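Local coordinates for protein ribonuclease H (Uncultured organism, PDB 3U3G) that probably cleaves the RNA strand of RNA/DNA hybrids, as a ribonuclease H of the RNase H1 type, at residues Asn2-Thr8 against Met70-Met76. Residues are numbered along the deposited sequence; the frame is centred on the assembly and turned at random.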
loop_
_atom_site.group_PDB
_atom_site.type_symbol
_atom_site.label_atom_id
_atom_site.label_comp_id
_atom_site.label_asym_id
_atom_site.label_seq_id
_atom_site.Cartn_x
_atom_site.Cartn_y
_atom_site.Cartn_z
ATOM N N ASN A 2 12.913 -12.006 9.625
ATOM C CA ASN A 2 12.216 -13.266 9.322
ATOM C C ASN A 2 10.822 -13.057 8.743
ATOM O O ASN A 2 10.163 -14.005 8.326
ATOM C CB ASN A 2 12.100 -14.146 10.573
ATOM C CG ASN A 2 13.432 -14.372 11.253
ATOM O OD1 ASN A 2 13.486 -14.601 12.461
ATOM N ND2 ASN A 2 14.497 -14.449 10.461
ATOM N N LYS A 3 10.320 -11.836 8.842
ATOM C CA LYS A 3 9.096 -11.478 8.153
ATOM C C LYS A 3 9.179 -10.026 7.782
ATOM O O LYS A 3 9.904 -9.254 8.419
ATOM C CB LYS A 3 7.876 -11.704 9.049
ATOM C CG LYS A 3 6.541 -11.583 8.312
ATOM C CD LYS A 3 5.352 -11.641 9.265
ATOM C CE LYS A 3 5.510 -12.753 10.289
ATOM N NZ LYS A 3 4.191 -13.326 10.681
ATOM N N ILE A 4 8.527 -9.688 6.679
ATOM C CA ILE A 4 8.403 -8.310 6.245
ATOM C C ILE A 4 6.944 -7.895 6.370
ATOM O O ILE A 4 6.056 -8.557 5.827
ATOM C CB ILE A 4 8.894 -8.141 4.795
ATOM C CG1 ILE A 4 10.405 -8.386 4.717
ATOM C CG2 ILE A 4 8.563 -6.742 4.277
ATOM C CD1 ILE A 4 10.962 -8.400 3.274
ATOM N N ILE A 5 6.695 -6.890 7.201
ATOM C CA ILE A 5 5.346 -6.388 7.435
ATOM C C ILE A 5 5.211 -5.012 6.801
ATOM O O ILE A 5 6.010 -4.106 7.075
ATOM C CB ILE A 5 5.030 -6.286 8.953
ATOM C CG1 ILE A 5 5.164 -7.662 9.613
ATOM C CG2 ILE A 5 3.613 -5.735 9.165
ATOM C CD1 ILE A 5 5.201 -7.604 11.120
ATOM N N ILE A 6 4.219 -4.865 5.932
ATOM C CA ILE A 6 4.012 -3.643 5.168
ATOM C C ILE A 6 2.693 -3.015 5.602
ATOM O O ILE A 6 1.713 -3.734 5.813
ATOM C CB ILE A 6 3.938 -3.953 3.659
ATOM C CG1 ILE A 6 5.234 -4.603 3.164
ATOM C CG2 ILE A 6 3.655 -2.682 2.868
ATOM C CD1 ILE A 6 5.158 -5.136 1.742
ATOM N N TYR A 7 2.693 -1.709 5.859
ATOM C CA TYR A 7 1.456 -0.941 6.027
ATOM C C TYR A 7 1.354 0.024 4.860
ATOM O O TYR A 7 2.333 0.704 4.525
ATOM C CB TYR A 7 1.494 -0.101 7.309
ATOM C CG TYR A 7 1.755 -0.891 8.569
ATOM C CD1 TYR A 7 3.017 -1.427 8.825
ATOM C CD2 TYR A 7 0.711 -1.223 9.425
ATOM C CE1 TYR A 7 3.270 -2.149 9.992
ATOM C CE2 TYR A 7 0.951 -1.957 10.583
ATOM C CZ TYR A 7 2.211 -2.458 10.828
ATOM O OH TYR A 7 2.448 -3.252 11.948
ATOM N N THR A 8 0.180 0.125 4.260
ATOM C CA THR A 8 -0.001 1.117 3.207
ATOM C C THR A 8 -1.205 1.989 3.465
ATOM O O THR A 8 -2.161 1.563 4.116
ATOM C CB THR A 8 -0.132 0.495 1.798
ATOM O OG1 THR A 8 -1.369 -0.227 1.700
ATOM C CG2 THR A 8 1.035 -0.453 1.497
ATOM N N MET A 70 10.838 -15.222 1.706
ATOM C CA MET A 70 10.502 -14.380 2.853
ATOM C C MET A 70 8.988 -14.237 2.986
ATOM O O MET A 70 8.305 -13.906 2.021
ATOM C CB MET A 70 11.144 -13.000 2.691
ATOM C CG MET A 70 10.808 -12.014 3.802
ATOM S SD MET A 70 11.488 -12.485 5.409
ATOM C CE MET A 70 13.239 -12.570 5.076
ATOM N N GLU A 71 8.482 -14.416 4.202
ATOM C CA GLU A 71 7.076 -14.166 4.511
ATOM C C GLU A 71 6.790 -12.663 4.481
ATOM O O GLU A 71 7.534 -11.885 5.074
ATOM C CB GLU A 71 6.759 -14.728 5.898
ATOM C CG GLU A 71 5.342 -14.494 6.397
ATOM C CD GLU A 71 5.073 -15.184 7.733
ATOM O OE1 GLU A 71 5.948 -15.942 8.208
ATOM O OE2 GLU A 71 3.984 -14.968 8.306
ATOM N N VAL A 72 5.769 -12.264 3.727
ATOM C CA VAL A 72 5.389 -10.857 3.581
ATOM C C VAL A 72 3.897 -10.687 3.884
ATOM O O VAL A 72 3.054 -11.413 3.347
ATOM C CB VAL A 72 5.676 -10.346 2.148
ATOM C CG1 VAL A 72 5.344 -8.876 2.041
ATOM C CG2 VAL A 72 7.132 -10.588 1.777
ATOM N N GLU A 73 3.570 -9.662 4.652
ATOM C CA GLU A 73 2.190 -9.376 5.016
ATOM C C GLU A 73 1.941 -7.892 4.775
ATOM O O GLU A 73 2.768 -7.056 5.161
ATOM C CB GLU A 73 1.991 -9.726 6.494
ATOM C CG GLU A 73 0.651 -9.368 7.099
ATOM C CD GLU A 73 0.498 -9.955 8.484
ATOM O OE1 GLU A 73 0.609 -11.189 8.621
ATOM O OE2 GLU A 73 0.139 -9.210 9.405
ATOM N N VAL A 74 0.800 -7.571 4.167
ATOM C CA VAL A 74 0.383 -6.183 3.953
ATOM C C VAL A 74 -0.841 -5.889 4.806
ATOM O O VAL A 74 -1.825 -6.637 4.757
ATOM C CB VAL A 74 0.026 -5.925 2.475
ATOM C CG1 VAL A 74 -0.609 -4.538 2.329
ATOM C CG2 VAL A 74 1.251 -6.041 1.602
ATOM N N ARG A 75 -0.706 -4.901 5.683
ATOM C CA ARG A 75 -1.764 -4.458 6.583
ATOM C C ARG A 75 -2.390 -3.164 6.090
ATOM O O ARG A 75 -1.687 -2.217 5.734
ATOM C CB ARG A 75 -1.204 -4.261 7.991
ATOM C CG ARG A 75 -0.685 -5.567 8.570
ATOM C CD ARG A 75 -0.005 -5.405 9.918
ATOM N NE ARG A 75 0.439 -6.712 10.414
ATOM C CZ ARG A 75 1.035 -6.905 11.586
ATOM N NH1 ARG A 75 1.266 -5.878 12.388
ATOM N NH2 ARG A 75 1.478 -8.119 11.903
ATOM N N MET A 76 -3.714 -3.155 5.994
ATOM C CA MET A 76 -4.444 -1.995 5.504
ATOM C C MET A 76 -5.618 -1.752 6.422
ATOM O O MET A 76 -6.250 -2.701 6.884
ATOM C CB MET A 76 -4.990 -2.288 4.111
ATOM C CG MET A 76 -3.931 -2.662 3.097
ATOM S SD MET A 76 -4.635 -3.058 1.491
ATOM C CE MET A 76 -4.371 -1.531 0.599
HETATM O O HOH W 1 10.123 -15.620 6.303
#
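The parallel strand pair at the centre of the RNase H sheet is made here, with I4, I5, I6 and Y7 level with V72, E73, V74 and R75. The axes of 3-8 and 71-76 come within 4.6 Å at their closest and run at 23° to each other. I4 and I6 each bond the two residues that flank their register partner, V72 and V74: I4 N meets E71 O at 2.9 Å and I4 O accepts from E73 N, then I6 N meets E73 O and I6 O accepts from R75 N at 2.7 Å. The last bond, T8 N to R75 O, is weak.

On the face carrying K3, I5, Y7, E71, E73 and R75, R75 runs alongside Y7. Its CG lies anti to the carbonyl carbon (chi1 -63°) and the chain then runs extended to NE; ring and guanidinium planes are 84° apart. R75 NH1 reaches Y7 OH in a weak, bent bond, I5 CG2 sits over one guanidinium face, 3.5 Å above its plane and offset toward the rim, and R75 NE gives E73 OE2 a 2.7 Å salt bridge in the guanidinium plane. A leucine in place of R75 would probably leave the E73 carboxylate without its charged mate and Y7 OH without this donor. Toward the start of the strands, K3 NZ comes down on E71 OE2 at 2.9 Å, from above the carboxylate plane.

The other face is apolar: I6 CD1 rests 3.8 Å from V72 CG1, while I6 CB meets V74 CG2. Helix 45-60 packs on this side, its L60 touching I6. Strand 17-26 beside 3-12 and 115-118 beside 71-76, with 32-41 outside 17-26, complete the 3-2-1-4-5 mixed sheet of the RNase H fold.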